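Local coordinates for protein putative ferredoxin--NADP reductase (Plasmodium falciparum 3D7, PDB 2OK8) that uses bound FAD to pass electrons between ferredoxin and NADP(H), probably supporting isoprenoid precursor synthesis by the DOXP/MEP pathway, at residues A[218-223]-A[244-249]; A[251-256]-A[289-294]; A[22-27]-A[35-40]; A[268-273]-A[294-299]. All coordinates share one frame; numbering follows the deposited sequence.

Interaction 1: residues A[218-223]-A[244-249]; sequences YNEDSI and YVFSYK
At the C-terminal ends of two neighbouring parallel strands of the NADP-binding domain, Y218 and Y248 each place backbone atoms against the other's ring. Y248 N donates to Y218 O (2.6 Å) in the carbonyl plane, on a lone pair, with an N-H...O angle of 146°. The same Y218 O lies over one face of the Y248 ring, while Y248 CA sits 3.7 Å above the centre of the Y218 ring, a CH-pi contact only 8° off the normal. Y218 reaches this place because CG stands anti to the backbone N (chi1 -178°). Segment 218-223 follows strand 211-217 of the five-stranded parallel sheet, and 244-249 runs off the end of edge strand 240-246; Y218 and S247 belong to the probable NADP(+) site. S247 OG accepts from K249 N in an ST turn and also hydrogen-bonds T255 OG1 of the next helix. Further along, F246 lays one ring face against the backbone of E220 and takes I223 CD1 at its edge, CE2 to CD1 3.7 Å. That methyl also lies over a face of the Y244 ring, a CH-pi contact with I223 CD1 3.8 Å from the centroid. A water accepts from E220 N (3.0 Å) and hydrogen-bonds Y248 OH (2.8 Å), bridging the two segments.

Interaction 2: residues A[251-256]-A[289-294]; sequences NSDATS and IRYKVM
K292 NZ donates a hydrogen bond to S256 OG (2.7 Å), the shortest polar approach between the two helix turns. The same ammonium forms a salt bridge with D253, NZ to OD1 3.1 Å, whose hydrogen bond is weak, and a second weak bond runs from NZ to D253 O at 3.3 Å. Three oxygens of one helical turn thus gather round a single charged nitrogen. The D253 side chain runs roughly perpendicular to that of K292, which is straight through chi3 before bending at chi4 (137°), and this bend turns NZ to the oxygens. Next to this polar group S256 CB rests on I289 CG2, 3.7 Å away. A chi1 of 67° tucks S256 OG over its own backbone, where it meets both NZ and S288 OG, the latter through a further hydrogen bond. S288 is a probable NADP(+)-binding residue, as is Q260, whose side chain lies beside that of K292. Farther out, I289 packs on I283 and T178 of the parallel sheet. The helices run nearly the same way, 21° apart with axes 10.3 Å from each other, as do neighbouring helices covering one face of the parallel sheet in the NADP-binding domain of ferredoxin-NADP reductases.

Interaction 3: residues A[22-27]-A[35-40]; sequences DKINLV and VYHLEI
I24 and H37 form a hydrogen-bonded pair of an antiparallel hairpin, exchanging two bonds: H37 N to I24 O at 2.7 Å and I24 N to H37 O at 2.9 Å, both in the carbonyl plane. E39 N to D22 O (2.9 Å) is also firm, but comes from above the carbonyl plane, and its return bond from D22 N is weak. Past the strand end, L26 N still donates to V35 O at 2.9 Å. K23, Y36 and L38 make a close cluster. The extended K23 chain leaves with CG anti to the backbone N (chi1 -172°), runs beside L38, CG to CD2 3.6 Å, and sets CE 3.8 Å above the centre of the Y36 ring, a CH-pi contact. Its ammonium adds a cation-pi contact, NZ to ring centroid 4.7 Å, and bonds the carbonyl oxygens of I142, K143 and L145. On the other face L26 and Y225 pack on H37, whose ND1 bonds Y225. The margin is looser: I24 is exposed, and D22 OD2 stands 4.4 Å from E39 OE1. Those like charges probably repel mildly, an effect the bond from N113 to E39 OE2 may ease, whereas the lysine's charge is probably stabilised by an aromatic face and three carbonyls of the FAD-binding domain.

Interaction 4: residues A[268-273]-A[294-299]; sequences TEFLNL and MDILKS
L297 CD2 sits between F270 and L271 as the shared point of an apolar contact, 3.8 Å from F270 CE2 and 4.0 Å from L271 CD2. The L297 side chain stands roughly perpendicular to that of F270, its methyl coming obliquely to the ring, whereas L271 and L297 overlap side by side, running opposite ways. I296 CG2 adds a looser touch on F270 CE2, 4.2 Å away. With chi1 at 176°, F270 sets CE2 against both L297 and I296. Hydrogen bonds serve each helix separately. N272 ND2 donates to T268 O at 2.9 Å, while N272 N reaches that oxygen from the opposite face of its plane. S299 OG does the same for D295 O at 2.7 Å, again doubling the bond from its own backbone N. In each case the side chain returns to the carbonyl four residues earlier, a habit well known for serine in helices. Surrounding apolar contacts extend the core: F270 also lies on I174, I176 and I263, L297 on F303, and I296 on Y264. The axes pass 11.3 Å apart at 77°, so the helices meet through the ends of large side chains. This is a steeply crossed helix pair packed with the parallel sheet of the alpha/beta NADP-binding domain.

Along the chain, interaction 3 comes first, in the antiparallel FAD-binding sheet; the other three follow in the NADP-binding domain. Interaction 1 touches interaction 3 where D221 and S222 pack on V27, so the two domains meet there although the centres are 19 Å apart. Strand 240-246 leads into helix 252-265, linking interactions 1 and 2, whose centres are 14 Å apart and which touch where K249 packs on A254. Interactions 2 and 4 alternate along the chain, share M294 on helix 288-300 and lie 15 Å apart between centres. Interaction 4 is about 35 Å from interaction 3 between centres. Together the domains form the two-domain reductase, with interactions 1 and 2 at or beside the probable NADP(+) site.

Interaction 1: residues A[218-223]-A[244-249]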
loop_
_atom_site.group_PDB
_atom_site.type_symbol
_atom_site.label_atom_id
_atom_site.label_comp_id
_atom_site.label_asym_id
_atom_site.label_seq_id
_atom_site.Cartn_x
_atom_site.Cartn_y
_atom_site.Cartn_z
ATOM N N TYR A 218 -16.164 21.706 7.828
ATOM C CA TYR A 218 -15.515 22.783 8.597
ATOM C C TYR A 218 -16.413 24.032 8.721
ATOM O O TYR A 218 -16.655 24.543 9.823
ATOM C CB TYR A 218 -14.153 23.153 7.984
ATOM C CG TYR A 218 -13.394 24.232 8.741
ATOM C CD1 TYR A 218 -12.420 23.892 9.661
ATOM C CD2 TYR A 218 -13.654 25.596 8.526
ATOM C CE1 TYR A 218 -11.713 24.867 10.358
ATOM C CE2 TYR A 218 -12.957 26.587 9.219
ATOM C CZ TYR A 218 -11.991 26.202 10.137
ATOM O OH TYR A 218 -11.289 27.135 10.844
ATOM N N ASN A 219 -16.898 24.509 7.583
ATOM C CA ASN A 219 -17.763 25.672 7.523
ATOM C C ASN A 219 -18.547 25.603 6.244
ATOM O O ASN A 219 -18.378 24.669 5.476
ATOM C CB ASN A 219 -16.969 26.985 7.627
ATOM C CG ASN A 219 -15.973 27.212 6.458
ATOM O OD1 ASN A 219 -16.009 26.555 5.412
ATOM N ND2 ASN A 219 -15.085 28.163 6.654
ATOM N N GLU A 220 -19.394 26.601 6.021
ATOM C CA GLU A 220 -20.301 26.682 4.880
ATOM C C GLU A 220 -19.596 26.660 3.536
ATOM O O GLU A 220 -20.089 26.087 2.558
ATOM C CB GLU A 220 -21.070 27.986 5.025
ATOM C CG GLU A 220 -22.197 28.202 4.057
ATOM C CD GLU A 220 -22.848 29.570 4.249
ATOM O OE1 GLU A 220 -23.762 29.907 3.466
ATOM O OE2 GLU A 220 -22.449 30.308 5.183
ATOM N N ASP A 221 -18.452 27.330 3.473
ATOM C CA ASP A 221 -17.662 27.387 2.251
ATOM C C ASP A 221 -16.991 26.046 1.909
ATOM O O ASP A 221 -16.500 25.863 0.799
ATOM C CB ASP A 221 -16.639 28.525 2.345
ATOM C CG ASP A 221 -17.201 29.858 1.865
ATOM O OD1 ASP A 221 -18.450 30.022 1.817
ATOM O OD2 ASP A 221 -16.394 30.747 1.510
ATOM N N SER A 222 -17.005 25.117 2.863
ATOM C CA SER A 222 -16.399 23.809 2.715
ATOM C C SER A 222 -17.398 22.738 2.312
ATOM O O SER A 222 -17.013 21.586 2.137
ATOM C CB SER A 222 -15.716 23.389 4.011
ATOM O OG SER A 222 -14.793 24.371 4.435
ATOM N N ILE A 223 -18.673 23.110 2.183
ATOM C CA ILE A 223 -19.698 22.178 1.731
ATOM C C ILE A 223 -19.388 21.805 0.296
ATOM O O ILE A 223 -19.413 22.666 -0.589
ATOM C CB ILE A 223 -21.131 22.766 1.798
ATOM C CG1 ILE A 223 -21.544 23.054 3.236
ATOM C CG2 ILE A 223 -22.151 21.808 1.155
ATOM C CD1 ILE A 223 -22.768 23.929 3.309
ATOM N N TYR A 244 -26.833 20.553 7.558
ATOM C CA TYR A 244 -25.417 20.898 7.575
ATOM C C TYR A 244 -24.963 21.123 9.003
ATOM O O TYR A 244 -25.671 21.740 9.791
ATOM C CB TYR A 244 -25.142 22.160 6.747
ATOM C CG TYR A 244 -25.558 22.040 5.303
ATOM C CD1 TYR A 244 -26.598 22.801 4.799
ATOM C CD2 TYR A 244 -24.919 21.134 4.444
ATOM C CE1 TYR A 244 -26.997 22.675 3.468
ATOM C CE2 TYR A 244 -25.309 21.009 3.113
ATOM C CZ TYR A 244 -26.341 21.782 2.631
ATOM O OH TYR A 244 -26.731 21.654 1.310
ATOM N N VAL A 245 -23.781 20.603 9.321
ATOM C CA VAL A 245 -23.160 20.769 10.611
ATOM C C VAL A 245 -21.789 21.351 10.337
ATOM O O VAL A 245 -21.012 20.767 9.577
ATOM C CB VAL A 245 -22.972 19.418 11.333
ATOM C CG1 VAL A 245 -22.546 19.639 12.751
ATOM C CG2 VAL A 245 -24.246 18.605 11.293
ATOM N N PHE A 246 -21.494 22.505 10.938
ATOM C CA PHE A 246 -20.177 23.127 10.767
ATOM C C PHE A 246 -19.387 23.016 12.047
ATOM O O PHE A 246 -19.861 23.385 13.118
ATOM C CB PHE A 246 -20.288 24.570 10.300
ATOM C CG PHE A 246 -21.226 24.755 9.141
ATOM C CD1 PHE A 246 -22.254 25.692 9.203
ATOM C CD2 PHE A 246 -21.100 23.976 7.988
ATOM C CE1 PHE A 246 -23.147 25.851 8.122
ATOM C CE2 PHE A 246 -21.985 24.129 6.912
ATOM C CZ PHE A 246 -22.999 25.062 6.974
ATOM N N SER A 247 -18.190 22.461 11.930
ATOM C CA SER A 247 -17.370 22.192 13.086
ATOM C C SER A 247 -16.391 23.329 13.362
ATOM O O SER A 247 -16.028 23.559 14.510
ATOM C CB SER A 247 -16.623 20.863 12.911
ATOM O OG SER A 247 -15.616 20.970 11.922
ATOM N N TYR A 248 -15.972 24.041 12.315
ATOM C CA TYR A 248 -14.863 25.014 12.435
ATOM C C TYR A 248 -13.623 24.354 13.048
ATOM O O TYR A 248 -12.888 24.967 13.820
ATOM C CB TYR A 248 -15.293 26.296 13.189
ATOM C CG TYR A 248 -16.548 26.891 12.597
ATOM C CD1 TYR A 248 -17.789 26.646 13.170
ATOM C CD2 TYR A 248 -16.502 27.651 11.442
ATOM C CE1 TYR A 248 -18.952 27.161 12.617
ATOM C CE2 TYR A 248 -17.671 28.174 10.875
ATOM C CZ TYR A 248 -18.888 27.918 11.476
ATOM O OH TYR A 248 -20.055 28.410 10.938
ATOM N N LYS A 249 -13.407 23.089 12.700
ATOM C CA LYS A 249 -12.219 22.359 13.133
ATOM C C LYS A 249 -11.715 21.467 12.008
ATOM O O LYS A 249 -12.469 20.670 11.462
ATOM C CB LYS A 249 -12.496 21.548 14.404
ATOM C CG LYS A 249 -12.788 22.428 15.619
ATOM C CD LYS A 249 -12.749 21.660 16.899
ATOM C CE LYS A 249 -12.739 22.601 18.087
ATOM N NZ LYS A 249 -12.428 21.849 19.346
HETATM O O HOH W 1 -19.959 28.666 8.168
#

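Interaction 2: residues A[251-256]-A[289-294]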
loop_
_atom_site.group_PDB
_atom_site.type_symbol
_atom_site.label_atom_id
_atom_site.label_comp_id
_atom_site.label_asym_id
_atom_site.label_seq_id
_atom_site.Cartn_x
_atom_site.Cartn_y
_atom_site.Cartn_z
ATOM N N ASN A 251 -9.595 19.136 12.322
ATOM C CA ASN A 251 -9.549 17.787 12.876
ATOM C C ASN A 251 -10.826 16.972 12.610
ATOM O O ASN A 251 -11.910 17.326 13.092
ATOM C CB ASN A 251 -9.294 17.873 14.380
ATOM C CG ASN A 251 -8.931 16.540 14.982
ATOM O OD1 ASN A 251 -8.079 15.818 14.462
ATOM N ND2 ASN A 251 -9.568 16.206 16.097
ATOM N N SER A 252 -10.686 15.874 11.866
ATOM C CA SER A 252 -11.814 14.999 11.504
ATOM C C SER A 252 -12.544 14.339 12.677
ATOM O O SER A 252 -13.763 14.150 12.636
ATOM C CB SER A 252 -11.346 13.919 10.536
ATOM O OG SER A 252 -11.334 14.393 9.204
ATOM N N ASP A 253 -11.797 13.989 13.715
ATOM C CA ASP A 253 -12.363 13.395 14.917
ATOM C C ASP A 253 -13.250 14.392 15.677
ATOM O O ASP A 253 -14.202 13.996 16.352
ATOM C CB ASP A 253 -11.231 12.853 15.804
ATOM C CG ASP A 253 -11.738 12.053 17.009
ATOM O OD1 ASP A 253 -12.372 10.978 16.837
ATOM O OD2 ASP A 253 -11.472 12.502 18.145
ATOM N N ALA A 254 -12.945 15.683 15.559
ATOM C CA ALA A 254 -13.777 16.718 16.159
ATOM C C ALA A 254 -15.029 16.995 15.317
ATOM O O ALA A 254 -16.116 17.202 15.866
ATOM C CB ALA A 254 -12.984 17.984 16.360
ATOM N N THR A 255 -14.867 16.998 13.990
ATOM C CA THR A 255 -15.985 17.129 13.057
ATOM C C THR A 255 -17.029 16.033 13.259
ATOM O O THR A 255 -18.226 16.319 13.290
ATOM C CB THR A 255 -15.501 17.144 11.591
ATOM O OG1 THR A 255 -14.580 18.223 11.417
ATOM C CG2 THR A 255 -16.657 17.371 10.641
ATOM N N SER A 256 -16.570 14.788 13.417
ATOM C CA SER A 256 -17.471 13.658 13.603
ATOM C C SER A 256 -18.233 13.733 14.925
ATOM O O SER A 256 -19.387 13.315 14.993
ATOM C CB SER A 256 -16.732 12.325 13.437
ATOM O OG SER A 256 -15.797 12.123 14.471
ATOM N N ILE A 289 -16.771 8.630 12.737
ATOM C CA ILE A 289 -18.244 8.660 12.782
ATOM C C ILE A 289 -18.880 7.322 13.016
ATOM O O ILE A 289 -19.980 7.255 13.566
ATOM C CB ILE A 289 -18.971 9.206 11.509
ATOM C CG1 ILE A 289 -18.116 9.087 10.249
ATOM C CG2 ILE A 289 -19.571 10.605 11.771
ATOM C CD1 ILE A 289 -18.842 9.523 8.983
ATOM N N ARG A 290 -18.224 6.256 12.581
ATOM C CA ARG A 290 -18.913 4.978 12.510
ATOM C C ARG A 290 -19.391 4.587 13.890
ATOM O O ARG A 290 -20.584 4.370 14.092
ATOM C CB ARG A 290 -18.039 3.882 11.905
ATOM C CG ARG A 290 -18.784 2.586 11.687
ATOM C CD ARG A 290 -17.954 1.393 12.101
ATOM N NE ARG A 290 -16.873 1.109 11.162
ATOM C CZ ARG A 290 -16.863 0.096 10.298
ATOM N NH1 ARG A 290 -17.879 -0.762 10.239
ATOM N NH2 ARG A 290 -15.824 -0.061 9.491
ATOM N N TYR A 291 -18.467 4.546 14.845
ATOM C CA TYR A 291 -18.812 4.062 16.170
ATOM C C TYR A 291 -19.680 5.088 16.904
ATOM O O TYR A 291 -20.469 4.728 17.768
ATOM C CB TYR A 291 -17.558 3.664 16.975
ATOM C CG TYR A 291 -16.804 4.843 17.550
ATOM C CD1 TYR A 291 -17.131 5.366 18.817
ATOM C CD2 TYR A 291 -15.781 5.456 16.823
ATOM C CE1 TYR A 291 -16.449 6.470 19.333
ATOM C CE2 TYR A 291 -15.088 6.544 17.334
ATOM C CZ TYR A 291 -15.422 7.047 18.583
ATOM O OH TYR A 291 -14.725 8.133 19.070
ATOM N N LYS A 292 -19.543 6.354 16.531
ATOM C CA LYS A 292 -20.352 7.409 17.110
ATOM C C LYS A 292 -21.820 7.323 16.702
ATOM O O LYS A 292 -22.704 7.636 17.498
ATOM C CB LYS A 292 -19.780 8.767 16.749
ATOM C CG LYS A 292 -18.544 9.099 17.527
ATOM C CD LYS A 292 -17.836 10.297 16.936
ATOM C CE LYS A 292 -16.635 10.635 17.769
ATOM N NZ LYS A 292 -15.472 10.950 16.910
ATOM N N VAL A 293 -22.080 6.896 15.470
ATOM C CA VAL A 293 -23.444 6.647 15.018
ATOM C C VAL A 293 -23.993 5.352 15.640
ATOM O O VAL A 293 -25.150 5.300 16.060
ATOM C CB VAL A 293 -23.544 6.650 13.459
ATOM C CG1 VAL A 293 -24.962 6.376 13.002
ATOM C CG2 VAL A 293 -23.071 7.990 12.910
ATOM N N MET A 294 -23.161 4.322 15.730
ATOM C CA MET A 294 -23.583 3.069 16.357
ATOM C C MET A 294 -23.917 3.247 17.830
ATOM O O MET A 294 -24.855 2.622 18.322
ATOM C CB MET A 294 -22.533 1.958 16.174
ATOM C CG MET A 294 -22.187 1.639 14.712
ATOM S SD MET A 294 -23.659 1.358 13.694
ATOM C CE MET A 294 -24.167 -0.215 14.350
#

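Interaction 3: residues A[22-27]-A[35-40]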
loop_
_atom_site.group_PDB
_atom_site.type_symbol
_atom_site.label_atom_id
_atom_site.label_comp_id
_atom_site.label_asym_id
_atom_site.label_seq_id
_atom_site.Cartn_x
_atom_site.Cartn_y
_atom_site.Cartn_z
ATOM N N ASP A 22 -11.829 17.938 -16.908
ATOM C CA ASP A 22 -12.000 19.161 -16.100
ATOM C C ASP A 22 -11.477 18.988 -14.668
ATOM O O ASP A 22 -11.364 17.874 -14.164
ATOM C CB ASP A 22 -13.473 19.587 -16.064
ATOM C CG ASP A 22 -13.659 21.107 -15.985
ATOM O OD1 ASP A 22 -12.663 21.860 -15.820
ATOM O OD2 ASP A 22 -14.828 21.547 -16.102
ATOM N N LYS A 23 -11.168 20.107 -14.025
ATOM C CA LYS A 23 -10.647 20.133 -12.671
ATOM C C LYS A 23 -11.096 21.429 -11.995
ATOM O O LYS A 23 -10.554 22.495 -12.253
ATOM C CB LYS A 23 -9.124 20.062 -12.713
ATOM C CG LYS A 23 -8.463 19.881 -11.367
ATOM C CD LYS A 23 -7.017 20.276 -11.483
ATOM C CE LYS A 23 -6.278 19.990 -10.214
ATOM N NZ LYS A 23 -4.825 20.119 -10.469
ATOM N N ILE A 24 -12.087 21.324 -11.123
ATOM C CA ILE A 24 -12.754 22.485 -10.527
ATOM C C ILE A 24 -12.557 22.464 -9.014
ATOM O O ILE A 24 -12.793 21.422 -8.397
ATOM C CB ILE A 24 -14.278 22.428 -10.823
ATOM C CG1 ILE A 24 -14.528 22.200 -12.319
ATOM C CG2 ILE A 24 -14.984 23.696 -10.348
ATOM C CD1 ILE A 24 -15.902 21.718 -12.657
ATOM N N ASN A 25 -12.130 23.582 -8.416
ATOM C CA ASN A 25 -12.168 23.706 -6.960
ATOM C C ASN A 25 -13.625 23.563 -6.549
ATOM O O ASN A 25 -14.516 24.144 -7.176
ATOM C CB ASN A 25 -11.592 25.042 -6.440
ATOM C CG ASN A 25 -10.638 24.862 -5.208
ATOM O OD1 ASN A 25 -10.917 24.106 -4.264
ATOM N ND2 ASN A 25 -9.508 25.568 -5.238
ATOM N N LEU A 26 -13.868 22.750 -5.527
ATOM C CA LEU A 26 -15.205 22.541 -5.033
ATOM C C LEU A 26 -15.556 23.476 -3.886
ATOM O O LEU A 26 -16.716 23.564 -3.494
ATOM C CB LEU A 26 -15.387 21.102 -4.574
ATOM C CG LEU A 26 -15.908 20.070 -5.561
ATOM C CD1 LEU A 26 -16.042 18.759 -4.836
ATOM C CD2 LEU A 26 -17.237 20.475 -6.178
ATOM N N VAL A 27 -14.560 24.140 -3.317
ATOM C CA VAL A 27 -14.811 24.954 -2.144
ATOM C C VAL A 27 -14.855 26.469 -2.449
ATOM O O VAL A 27 -14.413 26.925 -3.517
ATOM C CB VAL A 27 -13.822 24.622 -1.003
ATOM C CG1 VAL A 27 -13.929 23.155 -0.609
ATOM C CG2 VAL A 27 -12.401 24.976 -1.384
ATOM N N VAL A 35 -9.963 21.178 -2.382
ATOM C CA VAL A 35 -10.666 20.001 -2.866
ATOM C C VAL A 35 -10.994 20.240 -4.323
ATOM O O VAL A 35 -11.555 21.277 -4.674
ATOM C CB VAL A 35 -11.995 19.738 -2.103
ATOM C CG1 VAL A 35 -12.582 18.361 -2.480
ATOM C CG2 VAL A 35 -11.793 19.800 -0.594
ATOM N N TYR A 36 -10.640 19.286 -5.175
ATOM C CA TYR A 36 -10.917 19.391 -6.596
ATOM C C TYR A 36 -11.877 18.326 -7.031
ATOM O O TYR A 36 -11.746 17.167 -6.655
ATOM C CB TYR A 36 -9.631 19.258 -7.438
ATOM C CG TYR A 36 -8.675 20.391 -7.241
ATOM C CD1 TYR A 36 -7.525 20.228 -6.474
ATOM C CD2 TYR A 36 -8.935 21.645 -7.786
ATOM C CE1 TYR A 36 -6.655 21.272 -6.273
ATOM C CE2 TYR A 36 -8.071 22.698 -7.586
ATOM C CZ TYR A 36 -6.934 22.503 -6.826
ATOM O OH TYR A 36 -6.076 23.548 -6.620
ATOM N N HIS A 37 -12.838 18.749 -7.835
ATOM C CA HIS A 37 -13.698 17.879 -8.609
ATOM C C HIS A 37 -12.973 17.611 -9.931
ATOM O O HIS A 37 -12.601 18.540 -10.649
ATOM C CB HIS A 37 -15.016 18.609 -8.855
ATOM C CG HIS A 37 -15.895 17.970 -9.878
ATOM N ND1 HIS A 37 -16.861 17.045 -9.548
ATOM C CD2 HIS A 37 -15.986 18.151 -11.216
ATOM C CE1 HIS A 37 -17.501 16.670 -10.642
ATOM N NE2 HIS A 37 -16.987 17.323 -11.668
ATOM N N LEU A 38 -12.750 16.337 -10.231
ATOM C CA LEU A 38 -12.119 15.940 -11.471
ATOM C C LEU A 38 -13.141 15.280 -12.349
ATOM O O LEU A 38 -13.807 14.356 -11.916
ATOM C CB LEU A 38 -11.014 14.919 -11.220
ATOM C CG LEU A 38 -9.785 15.183 -10.377
ATOM C CD1 LEU A 38 -8.923 13.940 -10.507
ATOM C CD2 LEU A 38 -9.027 16.392 -10.869
ATOM N N GLU A 39 -13.271 15.761 -13.581
ATOM C CA GLU A 39 -14.085 15.077 -14.566
ATOM C C GLU A 39 -13.152 14.262 -15.470
ATOM O O GLU A 39 -12.178 14.774 -15.991
ATOM C CB GLU A 39 -14.938 16.069 -15.357
ATOM C CG GLU A 39 -16.075 15.399 -16.144
ATOM C CD GLU A 39 -16.906 16.394 -16.941
ATOM O OE1 GLU A 39 -16.664 17.617 -16.798
ATOM O OE2 GLU A 39 -17.804 15.959 -17.705
ATOM N N ILE A 40 -13.453 12.983 -15.633
ATOM C CA ILE A 40 -12.497 12.048 -16.215
ATOM C C ILE A 40 -13.132 11.310 -17.374
ATOM O O ILE A 40 -14.171 10.664 -17.210
ATOM C CB ILE A 40 -11.990 11.007 -15.165
ATOM C CG1 ILE A 40 -11.060 11.664 -14.131
ATOM C CG2 ILE A 40 -11.293 9.834 -15.868
ATOM C CD1 ILE A 40 -10.883 10.828 -12.826
#

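Interaction 4: residues A[268-273]-A[294-299]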
loop_
_atom_site.group_PDB
_atom_site.type_symbol
_atom_site.label_atom_id
_atom_site.label_comp_id
_atom_site.label_asym_id
_atom_site.label_seq_id
_atom_site.Cartn_x
_atom_site.Cartn_y
_atom_site.Cartn_z
ATOM N N THR A 268 -35.006 12.333 17.786
ATOM C CA THR A 268 -36.372 11.919 17.549
ATOM C C THR A 268 -36.609 11.742 16.065
ATOM O O THR A 268 -37.175 10.730 15.655
ATOM C CB THR A 268 -37.373 12.902 18.195
ATOM O OG1 THR A 268 -37.151 12.900 19.609
ATOM C CG2 THR A 268 -38.817 12.478 17.940
ATOM N N GLU A 269 -36.156 12.710 15.264
ATOM C CA GLU A 269 -36.117 12.554 13.811
ATOM C C GLU A 269 -35.299 11.317 13.396
ATOM O O GLU A 269 -35.821 10.382 12.804
ATOM C CB GLU A 269 -35.574 13.823 13.147
ATOM C CG GLU A 269 -35.477 13.768 11.606
ATOM C CD GLU A 269 -34.490 14.803 11.012
ATOM O OE1 GLU A 269 -33.345 14.901 11.493
ATOM O OE2 GLU A 269 -34.854 15.515 10.045
ATOM N N PHE A 270 -34.027 11.305 13.734
ATOM C CA PHE A 270 -33.130 10.251 13.311
ATOM C C PHE A 270 -33.571 8.829 13.727
ATOM O O PHE A 270 -33.413 7.868 12.970
ATOM C CB PHE A 270 -31.741 10.562 13.857
ATOM C CG PHE A 270 -30.723 9.502 13.578
ATOM C CD1 PHE A 270 -29.982 9.522 12.394
ATOM C CD2 PHE A 270 -30.481 8.496 14.508
ATOM C CE1 PHE A 270 -29.037 8.535 12.142
ATOM C CE2 PHE A 270 -29.521 7.517 14.268
ATOM C CZ PHE A 270 -28.803 7.537 13.077
ATOM N N LEU A 271 -34.111 8.693 14.933
ATOM C CA LEU A 271 -34.357 7.377 15.486
ATOM C C LEU A 271 -35.686 6.830 15.038
ATOM O O LEU A 271 -35.822 5.620 14.919
ATOM C CB LEU A 271 -34.231 7.366 17.009
ATOM C CG LEU A 271 -32.854 7.544 17.648
ATOM C CD1 LEU A 271 -32.988 7.945 19.127
ATOM C CD2 LEU A 271 -31.996 6.280 17.515
ATOM N N ASN A 272 -36.669 7.695 14.797
ATOM C CA ASN A 272 -37.877 7.256 14.089
ATOM C C ASN A 272 -37.622 6.858 12.646
ATOM O O ASN A 272 -38.220 5.913 12.144
ATOM C CB ASN A 272 -38.976 8.303 14.122
ATOM C CG ASN A 272 -39.769 8.240 15.387
ATOM O OD1 ASN A 272 -40.786 7.546 15.466
ATOM N ND2 ASN A 272 -39.286 8.926 16.408
ATOM N N LEU A 273 -36.741 7.586 11.976
ATOM C CA LEU A 273 -36.377 7.226 10.626
ATOM C C LEU A 273 -35.811 5.813 10.603
ATOM O O LEU A 273 -36.256 4.992 9.808
ATOM C CB LEU A 273 -35.419 8.244 10.013
ATOM C CG LEU A 273 -36.121 9.545 9.604
ATOM C CD1 LEU A 273 -35.100 10.629 9.260
ATOM C CD2 LEU A 273 -37.073 9.316 8.459
ATOM N N MET A 294 -23.161 4.322 15.730
ATOM C CA MET A 294 -23.583 3.069 16.357
ATOM C C MET A 294 -23.917 3.247 17.830
ATOM O O MET A 294 -24.855 2.622 18.322
ATOM C CB MET A 294 -22.533 1.958 16.174
ATOM C CG MET A 294 -22.187 1.639 14.712
ATOM S SD MET A 294 -23.659 1.358 13.694
ATOM C CE MET A 294 -24.167 -0.215 14.350
ATOM N N ASP A 295 -23.153 4.091 18.527
ATOM C CA ASP A 295 -23.407 4.412 19.939
ATOM C C ASP A 295 -24.789 5.018 20.166
ATOM O O ASP A 295 -25.489 4.642 21.107
ATOM C CB ASP A 295 -22.323 5.345 20.493
ATOM C CG ASP A 295 -21.047 4.602 20.894
ATOM O OD1 ASP A 295 -21.010 3.352 20.788
ATOM O OD2 ASP A 295 -20.076 5.273 21.322
ATOM N N ILE A 296 -25.186 5.930 19.284
ATOM C CA ILE A 296 -26.520 6.531 19.318
ATOM C C ILE A 296 -27.635 5.489 19.189
ATOM O O ILE A 296 -28.640 5.549 19.898
ATOM C CB ILE A 296 -26.710 7.592 18.204
ATOM C CG1 ILE A 296 -25.711 8.744 18.375
ATOM C CG2 ILE A 296 -28.148 8.113 18.208
ATOM C CD1 ILE A 296 -25.503 9.579 17.114
ATOM N N LEU A 297 -27.454 4.555 18.266
ATOM C CA LEU A 297 -28.420 3.490 18.040
ATOM C C LEU A 297 -28.467 2.523 19.215
ATOM O O LEU A 297 -29.542 2.146 19.680
ATOM C CB LEU A 297 -28.103 2.758 16.736
ATOM C CG LEU A 297 -28.285 3.590 15.471
ATOM C CD1 LEU A 297 -27.715 2.854 14.259
ATOM C CD2 LEU A 297 -29.766 3.886 15.285
ATOM N N LYS A 298 -27.289 2.161 19.699
ATOM C CA LYS A 298 -27.135 1.234 20.824
ATOM C C LYS A 298 -27.618 1.778 22.162
ATOM O O LYS A 298 -28.147 1.023 22.972
ATOM C CB LYS A 298 -25.667 0.826 20.961
ATOM C CG LYS A 298 -25.231 -0.265 19.998
ATOM C CD LYS A 298 -23.729 -0.222 19.851
ATOM C CE LYS A 298 -23.166 -1.599 19.645
ATOM N NZ LYS A 298 -21.744 -1.613 20.068
ATOM N N SER A 299 -27.429 3.075 22.404
ATOM C CA SER A 299 -27.793 3.656 23.696
ATOM C C SER A 299 -29.249 4.082 23.813
ATOM O O SER A 299 -29.725 4.318 24.916
ATOM C CB SER A 299 -26.858 4.815 24.082
ATOM O OG SER A 299 -26.821 5.838 23.101
#